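Local coordinates for hypothetical protein (Neisseria meningitidis, PDB 2O5H), which is of unknown function and belongs to the DUF596 family of conserved bacterial proteins, with an alpha-beta fold that combines several helices and a small antiparallel sheet, at residues 60-70 against 81-89. Sequence-based numbering, arbitrary orientation. Where two conformers were deposited one is given.
Sequences KELLRRGHLKL and PEEWEQIFR
Trp84 and Leu70 meet face-on: Leu70 CD1 sits 3.6 Å from the centroid of the five-membered ring of Trp84, only 11° off its normal, a CH-pi contact, while Leu70 CB lies 3.6 Å from Trp84 CZ2. One water accepts from both Leu70 N (2.9 Å) and Trp84 NE1 (3.1 Å), satisfying an indole N-H and a strand amide together. Leu63 CD1 packs on Trp84 CB, and the Pro81 ring rests on the last turn of helix 48-64 at Leu63 and Arg64. Across the polar side, Lys60 reaches Glu85 by bending at chi3 and chi4 (both -58°), but the salt bridge from Lys60 NZ to Glu85 OE1 has only a weak hydrogen bond, at 3.3 Å. The other oxygen is held more firmly: Arg89 grips Glu85 OE2 side-on, NE at 2.8 Å and NH2 at 2.9 Å, with that oxygen in the guanidinium plane. Arg89 NH1 pairs with Glu53, tying helix 81-91 back to helix 48-64. Glu85 thus divides its carboxylate between two cations, which would probably stabilise its negative charge. Strand and helix are therefore joined by the water-bridged indole, the two helices by Pro81, Leu63 and the Lys60 salt bridge.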
ATOM      1  N   LYS A  60      -3.095  13.462   7.166  1.00 35.84           N
ATOM      2  CA  LYS A  60      -3.493  14.289   8.293  1.00 36.20           C
ATOM      3  C   LYS A  60      -4.873  13.927   8.822  1.00 35.70           C
ATOM      4  O   LYS A  60      -5.099  13.949  10.028  1.00 34.50           O
ATOM      5  CB  LYS A  60      -3.463  15.790   7.972  1.00 36.46           C
ATOM      6  CG  LYS A  60      -2.057  16.343   7.788  1.00 40.08           C
ATOM      7  CD  LYS A  60      -1.953  17.793   8.188  1.00 44.23           C
ATOM      8  CE  LYS A  60      -2.912  18.718   7.416  1.00 48.65           C
ATOM      9  NZ  LYS A  60      -2.714  18.667   5.947  1.00 49.60           N
ATOM     10  N   GLU A  61      -5.808  13.583   7.947  1.00 35.40           N
ATOM     11  CA  GLU A  61      -7.152  13.253   8.473  1.00 35.13           C
ATOM     12  C   GLU A  61      -7.157  11.948   9.303  1.00 34.37           C
ATOM     13  O   GLU A  61      -7.840  11.841  10.344  1.00 33.02           O
ATOM     14  CB  GLU A  61      -8.160  13.178   7.339  1.00 36.07           C
ATOM     15  CG  GLU A  61      -9.588  13.035   7.777  1.00 38.70           C
ATOM     16  CD  GLU A  61     -10.145  14.303   8.441  1.00 40.76           C
ATOM     17  OE1 GLU A  61      -9.436  15.332   8.556  1.00 42.13           O
ATOM     18  OE2 GLU A  61     -11.329  14.264   8.844  1.00 42.73           O
ATOM     19  N   LEU A  62      -6.373  10.972   8.866  1.00 33.20           N
ATOM     20  CA  LEU A  62      -6.257   9.742   9.614  1.00 33.08           C
ATOM     21  C   LEU A  62      -5.593   9.983  10.962  1.00 33.14           C
ATOM     22  O   LEU A  62      -6.044   9.424  11.973  1.00 32.81           O
ATOM     23  CB  LEU A  62      -5.491   8.694   8.808  1.00 32.78           C
ATOM     24  CG  LEU A  62      -6.188   8.230   7.531  1.00 31.67           C
ATOM     25  CD1 LEU A  62      -5.128   7.577   6.610  1.00 31.47           C
ATOM     26  CD2 LEU A  62      -7.267   7.236   7.859  1.00 31.88           C
ATOM     27  N   LEU A  63      -4.535  10.801  10.979  1.00 33.40           N
ATOM     28  CA  LEU A  63      -3.864  11.164  12.242  1.00 34.21           C
ATOM     29  C   LEU A  63      -4.832  11.904  13.157  1.00 34.61           C
ATOM     30  O   LEU A  63      -4.939  11.568  14.341  1.00 34.30           O
ATOM     31  CB  LEU A  63      -2.600  11.998  12.005  1.00 34.05           C
ATOM     32  CG  LEU A  63      -1.423  11.323  11.285  1.00 36.74           C
ATOM     33  CD1 LEU A  63      -0.397  12.395  10.836  1.00 34.95           C
ATOM     34  CD2 LEU A  63      -0.787  10.262  12.181  1.00 33.99           C
ATOM     35  N   ARG A  64      -5.546  12.883  12.589  0.50 34.64           N
ATOM     36  CA  ARG A  64      -6.470  13.742  13.337  0.50 34.70           C
ATOM     37  C   ARG A  64      -7.628  12.982  13.991  0.50 34.93           C
ATOM     38  O   ARG A  64      -8.082  13.333  15.093  0.50 34.20           O
ATOM     39  CB  ARG A  64      -7.061  14.808  12.418  0.50 34.88           C
ATOM     40  CG  ARG A  64      -7.189  16.161  13.089  0.50 36.25           C
ATOM     41  CD  ARG A  64      -8.600  16.751  13.104  0.50 38.65           C
ATOM     42  NE  ARG A  64      -9.413  16.504  11.911  0.50 40.42           N
ATOM     43  CZ  ARG A  64     -10.499  15.729  11.877  0.50 41.77           C
ATOM     44  NH1 ARG A  64     -10.924  15.085  12.963  0.50 40.77           N
ATOM     45  NH2 ARG A  64     -11.170  15.596  10.746  0.50 42.13           N
ATOM     46  N   ARG A  65      -8.121  11.967  13.287  1.00 34.95           N
ATOM     47  CA  ARG A  65      -9.211  11.154  13.760  1.00 35.65           C
ATOM     48  C   ARG A  65      -8.724  10.047  14.708  1.00 35.81           C
ATOM     49  O   ARG A  65      -9.514   9.300  15.258  1.00 35.77           O
ATOM     50  CB  ARG A  65     -10.008  10.631  12.568  1.00 35.35           C
ATOM     51  CG  ARG A  65     -11.069  11.616  12.158  1.00 38.49           C
ATOM     52  CD  ARG A  65     -11.207  11.791  10.675  1.00 39.21           C
ATOM     53  NE  ARG A  65     -12.194  10.917  10.077  1.00 44.09           N
ATOM     54  CZ  ARG A  65     -12.844  11.142   8.930  1.00 45.79           C
ATOM     55  NH1 ARG A  65     -13.716  10.250   8.487  1.00 46.23           N
ATOM     56  NH2 ARG A  65     -12.656  12.244   8.223  1.00 46.48           N
ATOM     57  N   GLY A  66      -7.416   9.962  14.912  1.00 35.97           N
ATOM     58  CA  GLY A  66      -6.839   8.978  15.828  1.00 36.80           C
ATOM     59  C   GLY A  66      -6.781   7.552  15.298  1.00 36.17           C
ATOM     60  O   GLY A  66      -6.574   6.622  16.077  1.00 36.32           O
ATOM     61  N   HIS A  67      -6.960   7.350  13.988  1.00 36.42           N
ATOM     62  CA  HIS A  67      -6.915   5.983  13.439  1.00 35.98           C
ATOM     63  C   HIS A  67      -5.484   5.540  13.263  1.00 35.52           C
ATOM     64  O   HIS A  67      -5.142   4.353  13.390  1.00 34.08           O
ATOM     65  CB  HIS A  67      -7.627   5.898  12.080  1.00 37.05           C
ATOM     66  CG  HIS A  67      -9.089   6.198  12.143  1.00 39.45           C
ATOM     67  ND1 HIS A  67     -10.007   5.316  12.669  1.00 42.29           N
ATOM     68  CD2 HIS A  67      -9.796   7.276  11.734  1.00 42.12           C
ATOM     69  CE1 HIS A  67     -11.217   5.845  12.595  1.00 42.88           C
ATOM     70  NE2 HIS A  67     -11.115   7.032  12.026  1.00 41.20           N
ATOM     71  N   LEU A  68      -4.653   6.520  12.944  1.00 34.56           N
ATOM     72  CA  LEU A  68      -3.282   6.287  12.593  1.00 33.63           C
ATOM     73  C   LEU A  68      -2.382   6.955  13.623  1.00 33.76           C
ATOM     74  O   LEU A  68      -2.662   8.058  14.083  1.00 33.71           O
ATOM     75  CB  LEU A  68      -3.027   6.882  11.202  1.00 32.74           C
ATOM     76  CG  LEU A  68      -1.629   6.815  10.658  1.00 33.08           C
ATOM     77  CD1 LEU A  68      -1.300   5.334  10.329  1.00 31.59           C
ATOM     78  CD2 LEU A  68      -1.623   7.704   9.403  1.00 33.80           C
ATOM     79  N   LYS A  69      -1.299   6.268  13.974  1.00 34.42           N
ATOM     80  CA  LYS A  69      -0.221   6.853  14.780  1.00 35.39           C
ATOM     81  C   LYS A  69       1.087   6.470  14.094  1.00 34.83           C
ATOM     82  O   LYS A  69       1.104   5.566  13.288  1.00 35.96           O
ATOM     83  CB  LYS A  69      -0.288   6.353  16.242  1.00 35.21           C
ATOM     84  CG  LYS A  69      -1.399   7.055  17.061  1.00 36.14           C
ATOM     85  CD  LYS A  69      -1.491   6.573  18.516  1.00 36.61           C
ATOM     86  CE  LYS A  69      -2.781   7.085  19.151  1.00 38.65           C
ATOM     87  NZ  LYS A  69      -3.200   6.301  20.358  1.00 41.86           N
ATOM     88  N   LEU A  70       2.174   7.182  14.375  1.00 35.46           N
ATOM     89  CA  LEU A  70       3.423   6.932  13.665  1.00 34.88           C
ATOM     90  C   LEU A  70       4.546   6.577  14.620  1.00 35.60           C
ATOM     91  O   LEU A  70       4.705   7.187  15.669  1.00 34.34           O
ATOM     92  CB  LEU A  70       3.781   8.173  12.789  1.00 35.37           C
ATOM     93  CG  LEU A  70       2.703   8.570  11.762  1.00 32.33           C
ATOM     94  CD1 LEU A  70       3.148   9.843  10.949  1.00 32.59           C
ATOM     95  CD2 LEU A  70       2.413   7.412  10.816  1.00 33.75           C
ATOM     96  N   PRO A  81      -1.027  16.404  13.794  1.00 35.59           N
ATOM     97  CA  PRO A  81      -1.038  16.102  12.367  1.00 35.83           C
ATOM     98  C   PRO A  81      -0.228  17.103  11.568  1.00 35.50           C
ATOM     99  O   PRO A  81       0.450  16.721  10.619  1.00 33.92           O
ATOM    100  CB  PRO A  81      -2.534  16.156  12.006  1.00 36.06           C
ATOM    101  CG  PRO A  81      -3.230  15.814  13.294  1.00 34.57           C
ATOM    102  CD  PRO A  81      -2.398  16.554  14.327  1.00 36.12           C
ATOM    103  N   GLU A  82      -0.309  18.375  11.953  1.00 36.00           N
ATOM    104  CA  GLU A  82       0.455  19.442  11.314  1.00 36.32           C
ATOM    105  C   GLU A  82       1.973  19.250  11.479  1.00 35.55           C
ATOM    106  O   GLU A  82       2.727  19.405  10.530  1.00 34.89           O
ATOM    107  CB  GLU A  82       0.040  20.812  11.882  1.00 37.15           C
ATOM    108  CG  GLU A  82      -1.342  21.276  11.425  1.00 42.34           C
ATOM    109  CD  GLU A  82      -2.507  20.381  11.933  1.00 49.20           C
ATOM    110  OE1 GLU A  82      -2.456  19.821  13.074  1.00 45.21           O
ATOM    111  OE2 GLU A  82      -3.488  20.245  11.151  1.00 53.45           O
ATOM    112  N   GLU A  83       2.402  18.926  12.696  1.00 34.93           N
ATOM    113  CA  GLU A  83       3.813  18.649  12.966  1.00 34.82           C
ATOM    114  C   GLU A  83       4.341  17.503  12.120  1.00 33.55           C
ATOM    115  O   GLU A  83       5.458  17.578  11.594  1.00 33.20           O
ATOM    116  CB  GLU A  83       4.054  18.356  14.450  1.00 34.08           C
ATOM    117  CG  GLU A  83       4.011  19.616  15.315  1.00 36.53           C
ATOM    118  CD  GLU A  83       3.941  19.312  16.795  1.00 37.13           C
ATOM    119  OE1 GLU A  83       3.844  18.133  17.184  1.00 37.38           O
ATOM    120  OE2 GLU A  83       3.993  20.276  17.575  1.00 40.71           O
ATOM    121  N   TRP A  84       3.546  16.442  11.987  1.00 33.86           N
ATOM    122  CA  TRP A  84       3.967  15.283  11.221  1.00 33.27           C
ATOM    123  C   TRP A  84       4.014  15.631   9.727  1.00 34.04           C
ATOM    124  O   TRP A  84       4.912  15.217   9.016  1.00 33.21           O
ATOM    125  CB  TRP A  84       3.024  14.117  11.437  1.00 32.50           C
ATOM    126  CG  TRP A  84       3.308  13.176  12.586  1.00 30.35           C
ATOM    127  CD1 TRP A  84       2.402  12.731  13.503  1.00 31.97           C
ATOM    128  CD2 TRP A  84       4.546  12.497  12.876  1.00 30.03           C
ATOM    129  NE1 TRP A  84       3.001  11.825  14.381  1.00 32.06           N
ATOM    130  CE2 TRP A  84       4.312  11.657  14.001  1.00 30.42           C
ATOM    131  CE3 TRP A  84       5.828  12.509  12.288  1.00 29.04           C
ATOM    132  CZ2 TRP A  84       5.325  10.840  14.566  1.00 32.04           C
ATOM    133  CZ3 TRP A  84       6.837  11.670  12.838  1.00 30.98           C
ATOM    134  CH2 TRP A  84       6.570  10.856  13.969  1.00 29.93           C
ATOM    135  N   GLU A  85       3.051  16.409   9.257  1.00 34.46           N
ATOM    136  CA  GLU A  85       3.143  16.863   7.867  1.00 35.48           C
ATOM    137  C   GLU A  85       4.483  17.576   7.613  1.00 34.91           C
ATOM    138  O   GLU A  85       5.129  17.314   6.601  1.00 34.80           O
ATOM    139  CB  GLU A  85       1.949  17.749   7.471  1.00 35.26           C
ATOM    140  CG  GLU A  85       2.071  18.300   6.012  1.00 35.30           C
ATOM    141  CD  GLU A  85       0.959  19.244   5.661  1.00 37.84           C
ATOM    142  OE1 GLU A  85       0.352  19.801   6.613  1.00 39.81           O
ATOM    143  OE2 GLU A  85       0.707  19.448   4.445  1.00 40.27           O
ATOM    144  N   GLN A  86       4.920  18.444   8.528  1.00 34.62           N
ATOM    145  CA  GLN A  86       6.111  19.272   8.297  1.00 34.41           C
ATOM    146  C   GLN A  86       7.358  18.405   8.276  1.00 34.24           C
ATOM    147  O   GLN A  86       8.274  18.625   7.465  1.00 33.25           O
ATOM    148  CB  GLN A  86       6.253  20.384   9.371  1.00 36.04           C
ATOM    149  CG  GLN A  86       7.219  21.497   8.991  1.00 41.73           C
ATOM    150  CD  GLN A  86       6.889  22.085   7.600  1.00 49.48           C
ATOM    151  OE1 GLN A  86       5.844  22.686   7.420  1.00 51.69           O
ATOM    152  NE2 GLN A  86       7.749  21.835   6.609  1.00 52.73           N
ATOM    153  N   ILE A  87       7.371  17.414   9.162  1.00 31.60           N
ATOM    154  CA  ILE A  87       8.479  16.473   9.289  1.00 33.05           C
ATOM    155  C   ILE A  87       8.653  15.719   7.953  1.00 33.47           C
ATOM    156  O   ILE A  87       9.761  15.658   7.392  1.00 33.58           O
ATOM    157  CB  ILE A  87       8.202  15.534  10.522  1.00 32.21           C
ATOM    158  CG1 ILE A  87       8.451  16.344  11.812  1.00 33.26           C
ATOM    159  CG2 ILE A  87       9.040  14.171  10.476  1.00 33.31           C
ATOM    160  CD1 ILE A  87       8.000  15.636  13.126  1.00 34.02           C
ATOM    161  N   PHE A  88       7.541  15.220   7.427  1.00 32.14           N
ATOM    162  CA  PHE A  88       7.544  14.537   6.131  1.00 33.89           C
ATOM    163  C   PHE A  88       7.823  15.450   4.929  1.00 34.48           C
ATOM    164  O   PHE A  88       8.643  15.097   4.090  1.00 34.11           O
ATOM    165  CB  PHE A  88       6.218  13.801   5.937  1.00 32.49           C
ATOM    166  CG  PHE A  88       6.187  12.420   6.563  1.00 34.02           C
ATOM    167  CD1 PHE A  88       6.210  12.249   7.965  1.00 34.74           C
ATOM    168  CD2 PHE A  88       6.125  11.279   5.744  1.00 33.00           C
ATOM    169  CE1 PHE A  88       6.194  10.957   8.541  1.00 32.69           C
ATOM    170  CE2 PHE A  88       6.100   9.976   6.318  1.00 34.51           C
ATOM    171  CZ  PHE A  88       6.122   9.819   7.709  1.00 32.54           C
ATOM    172  N   ARG A  89       7.166  16.608   4.860  1.00 34.59           N
ATOM    173  CA  ARG A  89       7.455  17.590   3.794  1.00 36.63           C
ATOM    174  C   ARG A  89       8.934  17.985   3.703  1.00 37.44           C
ATOM    175  O   ARG A  89       9.478  18.130   2.592  1.00 37.19           O
ATOM    176  CB  ARG A  89       6.555  18.839   3.900  1.00 37.32           C
ATOM    177  CG  ARG A  89       5.168  18.578   3.291  1.00 39.06           C
ATOM    178  CD  ARG A  89       4.398  19.844   3.141  1.00 45.09           C
ATOM    179  NE  ARG A  89       2.984  19.620   2.900  1.00 44.03           N
ATOM    180  CZ  ARG A  89       2.423  19.493   1.699  1.00 43.87           C
ATOM    181  NH1 ARG A  89       3.159  19.553   0.592  1.00 39.03           N
ATOM    182  NH2 ARG A  89       1.110  19.292   1.617  1.00 40.16           N
TER
HETATM  183  O   HOH W   1       1.964   9.504  16.090  1.00 29.62           O